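Local coordinates for protein putative hyaluronoglucosaminidase (Clostridium perfringens, PDB 6PWI) that probably hydrolyses glycosidic bonds of N-acetylhexosamine sugars, as a family 84 glycoside hydrolase of which this chain is the N-terminal, barrel-containing part, at residues A[405-410]-A[488-493]; A[494-499]-A[610-615]; A[511-516]-A[566-571]; A[525-530]-A[552-557]; A[561-566]-A[615-620]. All blocks are in the same frame, centred on the assembly; numbering follows the deposited sequence.

Contact 1: A[405-410]-A[488-493]; sequences MGKGEM and SLEESE
Lys407 and Glu409 both reach across to Glu490, one to its carboxylate and the other to its backbone. The Lys407 chain is extended beyond CG, and its NZ forms a salt bridge with Glu490 OE2 at 3.0 Å. The ammonium does not lie in the plane of the acid but meets OE2 from above it, 56° out of that plane. A long, flexible lysine suits this place because the same NZ also forms a salt bridge with Asp452, so one cation is shared between two acids.

Glu409 reaches the backbone instead. Its OE1 accepts the backbone N-H of Glu490 on the syn lone pair, at 2.7 Å from Glu490 N. A water donates both to Glu409 OE1 (2.7 Å) and to Glu490 O (2.6 Å), so carboxylate and water together engage both polar backbone atoms of Glu490. The two carboxylates are turned 58° apart. Glu409 OE2 and Glu490 OE1 are 4.2 Å from each other, a like-charge approach that the lysine probably eases. Glu490 CG sits between its backbone N and carbonyl carbon (chi1 64°), and the extended chain beyond it carries the acid to the lysine.

Beside these charged groups, Leu489 CD2 faces Met410 CG at 4.4 Å; both apolar side chains also rest on Tyr370 and Trp393. Segment 405-410 belongs to the loop between barrel strands 387-391 and 418-423, close to helix 451-462, while segment 488-493 belongs to the linker from helix 467-475 to helix 496-507.

Contact 2: A[494-499]-A[610-615]; sequences ELRPVI and TRHLIP
At the N-cap position of helix 613-623, His612 offers one face of its imidazole to the aliphatic part of Arg496. Arg496 CG lies almost squarely over the ring, 3.8 Å from the centroid of the His612 ring and 11° off its normal, which makes a CH-pi contact. The next carbon, Arg496 CD, comes to 3.5 Å from His612 NE2. With CG anti to the backbone N (chi1 -176°), the arginine lays its methylenes over the ring before it bends at chi3. Its guanidinium then stands 61° from the ring plane, and so is not stacked on it. The charged end turns instead to Glu493 and Glu500, which form salt bridges with it. Arginine suits the position because it supplies an apolar stem for the histidine and a cation for the acids.

The contact joins two helices of the mainly helical region that follows the barrel, helix 496-507 and helix 613-623. Deeper in, the link is apolar. Leu613 CD2 meets Leu495 CD2 at 3.6 Å, the two side chains roughly perpendicular, and Ile499 CD1 reaches the same methyl of Leu613 at 4.0 Å. Branched side chains fill this buried seam from both helices without needing polar partners. Ile499 CD1 also approaches His612 CB, and Tyr523 of helix 513-536 packs against both Ile499 and Leu613.

Contact 3: A[511-516]-A[566-571]; sequences SVLDYS and SAVAFE
Glu571 holds the chain just ahead of helix 513-536 with both carboxylate oxygens, and this grip is the tight part of the contact. Its OE2 accepts the hydroxyl of Ser511 (OG to OE2 2.6 Å), and its OE1 accepts the backbone N-H of Val512 (N to OE1 2.9 Å, 158° at the hydrogen). Each oxygen uses its syn lone pair, so the two donors enter side by side in a fork that fixes the rotation of the acid. Glutamate suits the place: CG is anti to the backbone N (chi1 -173°) and the chain runs on extended, spanning the gap between helix and loop. Ser511, Leu513 and Glu571 are partly exposed, while Val512 is buried.

The apolar contact round Val568 is looser. Val512 CG2 stands 4.4 Å from Val568 CG2, and on the more open side Leu513 CD2 touches the other branch, Val568 CG1, at 3.9 Å. Ser516 OG comes nearer, 3.6 Å from Val568 CG2. Serine fits against the valine because it is small and its hydroxyl is already used, donating to Leu513 O at 3.0 Å within its own helix. Phe502 of helix 496-507 packs on both Val512 and Ser516. Helices 513-536 and 540-572 follow each other directly and run antiparallel, so this contact closes the end of a helical hairpin far from its connecting turn.

Contact 4: A[525-530]-A[552-557]; sequences EILDAT and SLRDLA
Ile526, Leu527 and Thr530 pack against Leu553, Arg554 and Ala557 across a helical hairpin, in which helix 513-536 runs against helix 540-572. The axes of these two helical segments approach to 8.8 Å, with 148° between their N-to-C directions, so the pair is roughly antiparallel.

The apolar contacts involve Ile526, Leu527, Thr530, Leu553 and Ala557. Ile526 CG2 sits against Leu553 CG at 3.8 Å, the two side chains crossing nearly square to each other, and it reaches Ala557 CB at 4.0 Å. Where the backbones come nearest, Leu527 CB lies 3.9 Å from Ala557 CB; the small alanine lets the helices approach there. Further along, Thr530 CG2 touches Leu553 CD2, so that leucine is wedged between two residues one turn apart on the opposing helix. Phe473 of helix 467-475 and Leu613 of helix 613-623 also pack on Leu553.

Mixed contacts come next. Leu527 CD1 rests on Arg554 CG at 3.8 Å, which uses the aliphatic stem of the arginine as an extension of the apolar surface. Thr530 OG1 lies 3.4 Å from Arg554 CB, on the same stem.

The polar contacts belong to Thr530 and the arginine head. Thr530 OG1, between its backbone N and carbonyl carbon (chi1 71°), donates back to Leu527 O within its own helix. Arg554 bends at chi3, and its other nitrogens go to Asn531 and Asp551. Its NH1 donates to Thr530 O at 2.8 Å, approaching from above the carbonyl plane, 37° out of it.

Contact 5: A[561-566]-A[615-620]; sequences IAYINS and PFIKDL
Leu620 CD1 nestles between two residues of the facing helix, 3.7 Å from Tyr563 CB and 4.1 Å from Ile564 CG1. Beside it, Ile617 CG2 meets Tyr563 CE2 at 3.9 Å, the methyl coming to the ring obliquely. Ile564 CD1 approaches Phe616 CE2, again at a slant, at 4.3 Å. All five residues are buried, and no hydrogen bond crosses between the segments, which suits branched aliphatic and aromatic side chains. The first torsion of Phe616, with CG opposite the backbone N (chi1 -178°), sends the ring out from the helix to where Ile564 CD1 meets it. Leu620 CD1, one turn on in the same helix, lies over one face of the Phe616 ring, offset toward its rim.

Here helix 613-623, the last of the chain, lies along helix 540-572 within the helical bundle at the end of this chain. The axes of these two helical segments come to 9.9 Å and run nearly the same way, 30° apart.

The next shell comes from other helices of the bundle. Tyr582 of helix 575-591 meets the Tyr563 ring edge-to-face, while Phe502 of helix 496-507 packs on both Phe616 and Leu620. A bound 1,2-ethanediol, probably from the crystallisation liquor, lies about 3 Å from the Tyr563 side chain.

Contact 1 comes first along the chain and ties the loop before the last barrel strand to the linker; the other four lie in the helical bundle beyond it. Contacts 1 and 2 have centres 13 Å apart and touch where Arg611 probably bonds to Ser488 and Glu491. Contact 2 joins helices 496-507 and 613-623, and contacts 3 and 4 are nested in the loop it closes. Both use the hairpin of helices 513-536 and 540-572, their centres 21 Å apart. Contact 5 shares helix 613-623 with contact 2, and helix 540-572 is common to contacts 3, 4 and 5, so the last helix packs back onto earlier ones. The bundle thus adjoins the barrel, away from the predicted catalytic acid.

Contact 1: A[405-410]-A[488-493]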
# COMPACT_ATOMS: atom_id res chain seq x y z
N MET A 405 5.05 8.10 6.79
CA MET A 405 4.01 7.23 7.30
C MET A 405 2.76 8.05 7.66
O MET A 405 2.03 7.69 8.58
CB MET A 405 4.49 6.46 8.54
CG MET A 405 5.66 5.53 8.29
SD MET A 405 6.33 4.87 9.85
CE MET A 405 5.58 3.25 9.88
N GLY A 406 2.53 9.14 6.93
CA GLY A 406 1.35 9.95 7.15
C GLY A 406 0.12 9.39 6.43
O GLY A 406 0.21 8.38 5.75
N LYS A 407 -1.01 10.07 6.58
CA LYS A 407 -2.26 9.69 5.93
C LYS A 407 -2.16 9.91 4.42
O LYS A 407 -1.23 10.56 3.94
CB LYS A 407 -3.39 10.54 6.51
CG LYS A 407 -3.26 12.03 6.24
CD LYS A 407 -4.09 12.88 7.17
CE LYS A 407 -4.24 14.30 6.66
NZ LYS A 407 -5.29 15.03 7.42
N GLY A 408 -3.15 9.39 3.69
CA GLY A 408 -3.20 9.50 2.24
C GLY A 408 -3.72 10.86 1.77
O GLY A 408 -4.82 10.94 1.22
N GLU A 409 -2.91 11.90 1.97
CA GLU A 409 -3.24 13.27 1.61
C GLU A 409 -3.40 13.42 0.10
O GLU A 409 -4.12 14.31 -0.35
CB GLU A 409 -2.11 14.20 2.04
CG GLU A 409 -2.29 14.77 3.43
CD GLU A 409 -1.29 15.87 3.76
OE1 GLU A 409 -0.35 15.60 4.54
OE2 GLU A 409 -1.45 16.99 3.22
N MET A 410 -2.72 12.57 -0.69
CA MET A 410 -2.67 12.74 -2.14
C MET A 410 -3.81 12.00 -2.83
O MET A 410 -3.85 11.95 -4.05
CB MET A 410 -1.33 12.25 -2.70
CG MET A 410 -0.16 13.07 -2.19
SD MET A 410 1.43 12.27 -2.42
CE MET A 410 1.85 12.83 -4.07
N SER A 488 5.27 18.51 -0.15
CA SER A 488 5.16 18.94 1.23
C SER A 488 3.89 18.33 1.81
O SER A 488 2.81 18.56 1.27
CB SER A 488 5.11 20.45 1.31
OG SER A 488 4.86 20.90 2.64
N LEU A 489 4.04 17.55 2.89
CA LEU A 489 2.91 16.85 3.49
C LEU A 489 2.87 17.18 4.97
O LEU A 489 3.89 17.46 5.58
CB LEU A 489 3.06 15.34 3.28
CG LEU A 489 3.08 14.88 1.82
CD1 LEU A 489 3.44 13.41 1.72
CD2 LEU A 489 1.76 15.17 1.13
N GLU A 490 1.66 17.13 5.55
CA GLU A 490 1.55 17.51 6.95
C GLU A 490 2.17 16.45 7.85
O GLU A 490 2.27 15.29 7.48
CB GLU A 490 0.14 17.99 7.32
CG GLU A 490 -0.94 16.95 7.19
CD GLU A 490 -2.33 17.45 7.51
OE1 GLU A 490 -2.74 18.50 6.96
OE2 GLU A 490 -3.01 16.79 8.33
N GLU A 491 2.61 16.91 9.02
CA GLU A 491 3.35 16.15 10.02
C GLU A 491 3.15 16.89 11.34
O GLU A 491 3.17 18.12 11.37
CB GLU A 491 4.83 16.11 9.62
CG GLU A 491 5.72 15.28 10.52
CD GLU A 491 7.19 15.36 10.12
OE1 GLU A 491 7.62 14.50 9.33
OE2 GLU A 491 7.89 16.29 10.59
N SER A 492 2.90 16.14 12.42
CA SER A 492 2.71 16.72 13.74
C SER A 492 1.46 17.61 13.79
O SER A 492 1.46 18.60 14.51
CB SER A 492 3.94 17.51 14.18
OG SER A 492 5.11 16.71 14.17
N GLU A 493 0.40 17.25 13.05
CA GLU A 493 -0.71 18.17 12.86
C GLU A 493 -1.50 18.38 14.15
O GLU A 493 -1.94 19.50 14.42
CB GLU A 493 -1.59 17.77 11.68
CG GLU A 493 -2.59 18.84 11.27
CD GLU A 493 -2.08 20.24 10.93
OE1 GLU A 493 -0.86 20.40 10.68
OE2 GLU A 493 -2.91 21.18 10.91
O HOH W 1 0.77 13.68 6.05

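Contact 2: A[494-499]-A[610-615]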
# COMPACT_ATOMS: atom_id res chain seq x y z
N GLU A 494 -1.69 17.32 14.93
CA GLU A 494 -2.42 17.41 16.18
C GLU A 494 -1.63 18.18 17.23
O GLU A 494 -2.21 18.90 18.04
CB GLU A 494 -2.75 16.02 16.72
CG GLU A 494 -4.04 15.46 16.17
CD GLU A 494 -4.63 14.32 16.99
OE1 GLU A 494 -3.88 13.38 17.35
OE2 GLU A 494 -5.85 14.37 17.28
N LEU A 495 -0.30 18.03 17.21
CA LEU A 495 0.56 18.65 18.21
C LEU A 495 0.82 20.12 17.87
O LEU A 495 1.15 20.90 18.77
CB LEU A 495 1.87 17.87 18.29
CG LEU A 495 2.80 18.29 19.43
CD1 LEU A 495 2.16 17.99 20.77
CD2 LEU A 495 4.16 17.62 19.32
N ARG A 496 0.65 20.49 16.60
CA ARG A 496 1.04 21.80 16.08
C ARG A 496 0.43 22.96 16.87
O ARG A 496 1.14 23.89 17.22
CB ARG A 496 0.74 21.93 14.58
CG ARG A 496 1.22 23.25 13.99
CD ARG A 496 0.71 23.57 12.59
NE ARG A 496 -0.67 23.13 12.46
CZ ARG A 496 -1.74 23.83 12.83
NH1 ARG A 496 -1.61 25.04 13.36
NH2 ARG A 496 -2.94 23.31 12.67
N PRO A 497 -0.90 22.98 17.14
CA PRO A 497 -1.51 24.12 17.84
C PRO A 497 -0.93 24.27 19.25
O PRO A 497 -0.82 25.38 19.77
CB PRO A 497 -3.00 23.77 17.93
CG PRO A 497 -3.21 22.70 16.88
CD PRO A 497 -1.90 21.95 16.81
N VAL A 498 -0.57 23.13 19.85
CA VAL A 498 -0.04 23.10 21.20
C VAL A 498 1.37 23.71 21.19
O VAL A 498 1.69 24.53 22.04
CB VAL A 498 -0.09 21.69 21.82
CG1 VAL A 498 0.49 21.66 23.23
CG2 VAL A 498 -1.50 21.12 21.83
N ILE A 499 2.19 23.32 20.21
CA ILE A 499 3.51 23.89 20.03
C ILE A 499 3.41 25.40 19.84
O ILE A 499 4.17 26.15 20.44
CB ILE A 499 4.27 23.21 18.86
CG1 ILE A 499 4.79 21.83 19.26
CG2 ILE A 499 5.39 24.10 18.35
CD1 ILE A 499 5.19 20.96 18.09
N THR A 610 10.74 17.08 11.36
CA THR A 610 11.31 18.28 10.76
C THR A 610 10.26 19.37 10.55
O THR A 610 10.62 20.54 10.43
CB THR A 610 11.99 17.98 9.42
OG1 THR A 610 11.12 17.18 8.63
CG2 THR A 610 13.33 17.29 9.56
N ARG A 611 8.97 19.02 10.44
CA ARG A 611 8.00 20.04 10.10
C ARG A 611 7.77 20.98 11.29
O ARG A 611 7.73 22.19 11.12
CB ARG A 611 6.73 19.45 9.48
CG ARG A 611 5.85 20.46 8.74
CD ARG A 611 4.54 19.86 8.24
NE ARG A 611 3.67 20.78 7.52
CZ ARG A 611 3.75 21.07 6.22
NH1 ARG A 611 4.69 20.52 5.46
NH2 ARG A 611 2.90 21.92 5.68
N HIS A 612 7.64 20.41 12.50
CA HIS A 612 7.30 21.23 13.65
C HIS A 612 8.19 20.94 14.85
O HIS A 612 8.47 21.86 15.61
CB HIS A 612 5.80 21.15 13.98
CG HIS A 612 4.94 21.71 12.90
ND1 HIS A 612 4.97 23.04 12.55
CD2 HIS A 612 4.06 21.11 12.06
CE1 HIS A 612 4.13 23.25 11.55
NE2 HIS A 612 3.55 22.08 11.24
N LEU A 613 8.64 19.68 15.03
CA LEU A 613 9.33 19.30 16.25
C LEU A 613 10.68 20.01 16.34
O LEU A 613 11.00 20.61 17.38
CB LEU A 613 9.51 17.78 16.35
CG LEU A 613 8.24 16.92 16.42
CD1 LEU A 613 8.55 15.55 17.01
CD2 LEU A 613 7.12 17.60 17.21
N ILE A 614 11.46 19.95 15.26
CA ILE A 614 12.79 20.55 15.25
C ILE A 614 12.67 22.08 15.29
O ILE A 614 13.36 22.72 16.09
CB ILE A 614 13.65 19.99 14.10
CG1 ILE A 614 14.03 18.54 14.36
CG2 ILE A 614 14.88 20.85 13.86
CD1 ILE A 614 14.58 17.81 13.15
N PRO A 615 11.81 22.72 14.46
CA PRO A 615 11.62 24.17 14.53
C PRO A 615 11.30 24.68 15.93
O PRO A 615 11.77 25.75 16.32
CB PRO A 615 10.47 24.41 13.54
CG PRO A 615 10.65 23.30 12.52
CD PRO A 615 11.05 22.11 13.35

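Contact 3: A[511-516]-A[566-571]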
# COMPACT_ATOMS: atom_id res chain seq x y z
N SER A 511 2.81 33.87 31.38
CA SER A 511 3.18 32.72 32.18
C SER A 511 3.11 31.45 31.34
O SER A 511 2.20 31.29 30.52
CB SER A 511 2.29 32.63 33.39
OG SER A 511 2.85 31.74 34.34
N VAL A 512 4.08 30.55 31.53
CA VAL A 512 4.09 29.28 30.82
C VAL A 512 3.94 28.13 31.83
O VAL A 512 4.01 26.97 31.44
CB VAL A 512 5.33 29.09 29.93
CG1 VAL A 512 5.55 30.25 28.97
CG2 VAL A 512 6.59 28.83 30.74
N LEU A 513 3.74 28.45 33.11
CA LEU A 513 3.73 27.43 34.15
C LEU A 513 2.63 26.40 33.91
O LEU A 513 2.87 25.20 34.01
CB LEU A 513 3.59 28.11 35.52
CG LEU A 513 4.80 28.90 36.02
CD1 LEU A 513 4.64 29.28 37.49
CD2 LEU A 513 6.10 28.12 35.83
N ASP A 514 1.42 26.86 33.58
CA ASP A 514 0.29 25.96 33.46
C ASP A 514 0.30 25.24 32.12
O ASP A 514 0.02 24.04 32.04
CB ASP A 514 -1.03 26.71 33.66
CG ASP A 514 -1.34 26.87 35.14
OD1 ASP A 514 -1.58 25.82 35.80
OD2 ASP A 514 -1.32 28.03 35.62
N TYR A 515 0.60 25.97 31.05
CA TYR A 515 0.54 25.35 29.75
C TYR A 515 1.65 24.32 29.61
O TYR A 515 1.49 23.34 28.89
CB TYR A 515 0.46 26.41 28.65
CG TYR A 515 -0.13 25.88 27.37
CD1 TYR A 515 -1.46 25.47 27.32
CD2 TYR A 515 0.63 25.76 26.22
CE1 TYR A 515 -2.01 24.97 26.15
CE2 TYR A 515 0.09 25.26 25.05
CZ TYR A 515 -1.23 24.87 25.01
OH TYR A 515 -1.77 24.37 23.86
N SER A 516 2.74 24.50 30.36
CA SER A 516 3.89 23.61 30.25
C SER A 516 3.49 22.19 30.62
O SER A 516 4.02 21.24 30.05
CB SER A 516 5.06 24.10 31.05
OG SER A 516 4.94 23.76 32.42
N SER A 566 13.77 24.20 31.07
CA SER A 566 14.63 25.37 31.22
C SER A 566 13.78 26.64 31.29
O SER A 566 14.01 27.49 32.15
CB SER A 566 15.62 25.43 30.09
OG SER A 566 16.38 26.62 30.15
N ALA A 567 12.80 26.76 30.39
CA ALA A 567 11.93 27.92 30.34
C ALA A 567 11.16 28.06 31.65
O ALA A 567 11.03 29.16 32.17
CB ALA A 567 11.00 27.84 29.15
N VAL A 568 10.67 26.93 32.17
CA VAL A 568 9.93 26.88 33.42
C VAL A 568 10.82 27.33 34.58
O VAL A 568 10.44 28.23 35.33
CB VAL A 568 9.30 25.50 33.68
CG1 VAL A 568 8.77 25.37 35.10
CG2 VAL A 568 8.20 25.18 32.68
N ALA A 569 12.00 26.72 34.72
CA ALA A 569 12.95 27.07 35.77
C ALA A 569 13.26 28.56 35.72
O ALA A 569 13.40 29.21 36.76
CB ALA A 569 14.20 26.23 35.64
N PHE A 570 13.36 29.10 34.50
CA PHE A 570 13.68 30.50 34.32
C PHE A 570 12.56 31.40 34.86
O PHE A 570 12.83 32.44 35.44
CB PHE A 570 13.94 30.82 32.85
CG PHE A 570 14.45 32.22 32.61
CD1 PHE A 570 15.81 32.47 32.57
CD2 PHE A 570 13.56 33.27 32.45
CE1 PHE A 570 16.28 33.76 32.36
CE2 PHE A 570 14.04 34.56 32.24
CZ PHE A 570 15.40 34.80 32.19
N GLU A 571 11.30 31.00 34.64
CA GLU A 571 10.20 31.83 35.09
C GLU A 571 10.18 31.84 36.62
O GLU A 571 9.97 32.88 37.24
CB GLU A 571 8.89 31.38 34.45
CG GLU A 571 7.73 32.30 34.73
CD GLU A 571 6.41 31.89 34.09
OE1 GLU A 571 6.40 31.63 32.86
OE2 GLU A 571 5.40 31.82 34.82

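Contact 4: A[525-530]-A[552-557]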
# COMPACT_ATOMS: atom_id res chain seq x y z
N GLU A 525 4.45 11.45 26.18
CA GLU A 525 3.79 10.40 25.42
C GLU A 525 4.67 9.96 24.25
O GLU A 525 4.79 8.77 23.98
CB GLU A 525 2.41 10.87 24.97
CG GLU A 525 1.73 9.90 24.03
CD GLU A 525 0.25 10.18 23.81
OE1 GLU A 525 -0.10 10.67 22.71
OE2 GLU A 525 -0.55 9.89 24.72
N ILE A 526 5.28 10.93 23.55
CA ILE A 526 6.20 10.62 22.46
C ILE A 526 7.36 9.80 23.02
O ILE A 526 7.68 8.74 22.49
CB ILE A 526 6.69 11.89 21.74
CG1 ILE A 526 5.54 12.61 21.02
CG2 ILE A 526 7.84 11.57 20.79
CD1 ILE A 526 5.90 13.99 20.53
N LEU A 527 7.96 10.29 24.11
CA LEU A 527 9.13 9.67 24.70
C LEU A 527 8.82 8.24 25.13
O LEU A 527 9.60 7.33 24.87
CB LEU A 527 9.62 10.52 25.87
CG LEU A 527 10.81 9.94 26.65
CD1 LEU A 527 12.03 9.80 25.76
CD2 LEU A 527 11.13 10.80 27.86
N ASP A 528 7.67 8.05 25.79
CA ASP A 528 7.27 6.74 26.27
C ASP A 528 7.12 5.77 25.10
O ASP A 528 7.52 4.61 25.19
CB ASP A 528 6.00 6.81 27.12
CG ASP A 528 6.22 7.39 28.51
OD1 ASP A 528 7.37 7.32 29.01
OD2 ASP A 528 5.24 7.90 29.10
N ALA A 529 6.55 6.27 24.00
CA ALA A 529 6.37 5.47 22.80
C ALA A 529 7.73 4.98 22.29
O ALA A 529 7.86 3.82 21.90
CB ALA A 529 5.62 6.28 21.76
N THR A 530 8.74 5.85 22.31
CA THR A 530 10.05 5.50 21.78
C THR A 530 10.76 4.53 22.72
O THR A 530 11.74 3.90 22.32
CB THR A 530 10.93 6.73 21.53
OG1 THR A 530 11.32 7.29 22.79
CG2 THR A 530 10.28 7.77 20.64
N SER A 552 16.28 8.87 16.90
CA SER A 552 16.33 10.30 16.66
C SER A 552 15.16 10.98 17.37
O SER A 552 15.35 12.01 18.02
CB SER A 552 16.36 10.58 15.18
OG SER A 552 16.55 11.96 14.95
N LEU A 553 13.97 10.38 17.27
CA LEU A 553 12.78 10.96 17.87
C LEU A 553 12.88 10.95 19.40
O LEU A 553 12.39 11.87 20.05
CB LEU A 553 11.54 10.20 17.39
CG LEU A 553 10.22 10.73 17.94
CD1 LEU A 553 9.94 12.14 17.43
CD2 LEU A 553 9.07 9.80 17.58
N ARG A 554 13.48 9.90 19.97
CA ARG A 554 13.65 9.83 21.41
C ARG A 554 14.44 11.05 21.89
O ARG A 554 14.04 11.74 22.83
CB ARG A 554 14.32 8.52 21.84
CG ARG A 554 14.58 8.41 23.34
CD ARG A 554 15.27 7.14 23.79
NE ARG A 554 14.65 5.96 23.21
CZ ARG A 554 15.15 5.26 22.18
NH1 ARG A 554 14.50 4.20 21.72
NH2 ARG A 554 16.30 5.62 21.63
N ASP A 555 15.55 11.33 21.19
CA ASP A 555 16.41 12.46 21.50
C ASP A 555 15.65 13.78 21.34
O ASP A 555 15.81 14.67 22.18
CB ASP A 555 17.72 12.39 20.71
CG ASP A 555 18.51 11.12 20.98
OD1 ASP A 555 18.30 10.49 22.05
OD2 ASP A 555 19.35 10.75 20.12
N LEU A 556 14.82 13.91 20.29
CA LEU A 556 14.03 15.12 20.09
C LEU A 556 13.11 15.32 21.28
O LEU A 556 12.97 16.44 21.76
CB LEU A 556 13.20 15.05 18.80
CG LEU A 556 13.92 15.15 17.45
CD1 LEU A 556 12.89 15.24 16.34
CD2 LEU A 556 14.88 16.33 17.37
N ALA A 557 12.46 14.25 21.74
CA ALA A 557 11.55 14.34 22.87
C ALA A 557 12.29 14.77 24.13
O ALA A 557 11.81 15.61 24.88
CB ALA A 557 10.82 13.04 23.08

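Contact 5: A[561-566]-A[615-620]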
# COMPACT_ATOMS: atom_id res chain seq x y z
N ILE A 561 11.81 18.42 26.14
CA ILE A 561 11.47 18.38 27.55
C ILE A 561 12.49 19.19 28.35
O ILE A 561 12.12 19.95 29.25
CB ILE A 561 11.32 16.93 28.05
CG1 ILE A 561 10.10 16.26 27.41
CG2 ILE A 561 11.26 16.87 29.57
CD1 ILE A 561 10.00 14.77 27.67
N ALA A 562 13.78 19.05 28.00
CA ALA A 562 14.82 19.79 28.68
C ALA A 562 14.62 21.29 28.48
O ALA A 562 14.70 22.06 29.45
CB ALA A 562 16.19 19.34 28.23
N TYR A 563 14.32 21.70 27.24
CA TYR A 563 14.16 23.12 26.94
C TYR A 563 12.94 23.69 27.66
O TYR A 563 13.05 24.71 28.32
CB TYR A 563 14.14 23.37 25.43
CG TYR A 563 15.50 23.49 24.80
CD1 TYR A 563 16.43 24.41 25.25
CD2 TYR A 563 15.85 22.68 23.74
CE1 TYR A 563 17.68 24.52 24.67
CE2 TYR A 563 17.10 22.78 23.14
CZ TYR A 563 18.02 23.70 23.61
OH TYR A 563 19.24 23.78 23.02
N ILE A 564 11.79 23.01 27.54
CA ILE A 564 10.61 23.39 28.29
C ILE A 564 10.96 23.48 29.78
O ILE A 564 10.51 24.40 30.47
CB ILE A 564 9.43 22.44 28.04
CG1 ILE A 564 8.99 22.49 26.57
CG2 ILE A 564 8.28 22.76 28.98
CD1 ILE A 564 8.19 21.28 26.13
N ASN A 565 11.76 22.53 30.28
CA ASN A 565 12.10 22.55 31.69
C ASN A 565 12.91 23.81 32.01
O ASN A 565 12.71 24.42 33.05
CB ASN A 565 12.76 21.26 32.17
CG ASN A 565 11.76 20.16 32.47
OD1 ASN A 565 10.59 20.42 32.74
ND2 ASN A 565 12.21 18.92 32.42
N SER A 566 13.77 24.20 31.07
CA SER A 566 14.63 25.37 31.22
C SER A 566 13.78 26.64 31.29
O SER A 566 14.01 27.49 32.15
CB SER A 566 15.62 25.43 30.09
OG SER A 566 16.38 26.62 30.15
N PRO A 615 11.81 22.72 14.46
CA PRO A 615 11.62 24.17 14.53
C PRO A 615 11.30 24.68 15.93
O PRO A 615 11.77 25.75 16.32
CB PRO A 615 10.47 24.41 13.54
CG PRO A 615 10.65 23.30 12.52
CD PRO A 615 11.05 22.11 13.35
N PHE A 616 10.53 23.90 16.70
CA PHE A 616 10.16 24.26 18.06
C PHE A 616 11.40 24.26 18.96
O PHE A 616 11.59 25.19 19.74
CB PHE A 616 9.08 23.32 18.58
CG PHE A 616 8.58 23.61 19.97
CD1 PHE A 616 8.30 24.91 20.38
CD2 PHE A 616 8.36 22.58 20.88
CE1 PHE A 616 7.84 25.17 21.66
CE2 PHE A 616 7.88 22.84 22.16
CZ PHE A 616 7.62 24.13 22.55
N ILE A 617 12.22 23.21 18.84
CA ILE A 617 13.45 23.09 19.60
C ILE A 617 14.33 24.31 19.31
O ILE A 617 14.97 24.85 20.22
CB ILE A 617 14.17 21.77 19.24
CG1 ILE A 617 13.45 20.55 19.81
CG2 ILE A 617 15.63 21.80 19.67
CD1 ILE A 617 14.09 19.23 19.44
N LYS A 618 14.37 24.73 18.04
CA LYS A 618 15.22 25.83 17.63
C LYS A 618 14.68 27.14 18.22
O LYS A 618 15.44 27.96 18.71
CB LYS A 618 15.36 25.87 16.11
CG LYS A 618 16.36 24.87 15.54
CD LYS A 618 16.26 24.73 14.04
CE LYS A 618 17.32 23.83 13.45
NZ LYS A 618 17.18 23.73 11.98
N ASP A 619 13.35 27.28 18.17
CA ASP A 619 12.64 28.42 18.71
C ASP A 619 12.91 28.54 20.21
O ASP A 619 13.27 29.62 20.69
CB ASP A 619 11.14 28.33 18.42
CG ASP A 619 10.70 29.05 17.16
OD1 ASP A 619 11.54 29.76 16.56
OD2 ASP A 619 9.49 28.92 16.80
N LEU A 620 12.73 27.44 20.95
CA LEU A 620 12.93 27.46 22.39
C LEU A 620 14.34 27.93 22.70
O LEU A 620 14.53 28.72 23.63
CB LEU A 620 12.68 26.06 22.97
CG LEU A 620 11.22 25.70 23.19
CD1 LEU A 620 11.07 24.21 23.48
CD2 LEU A 620 10.63 26.51 24.33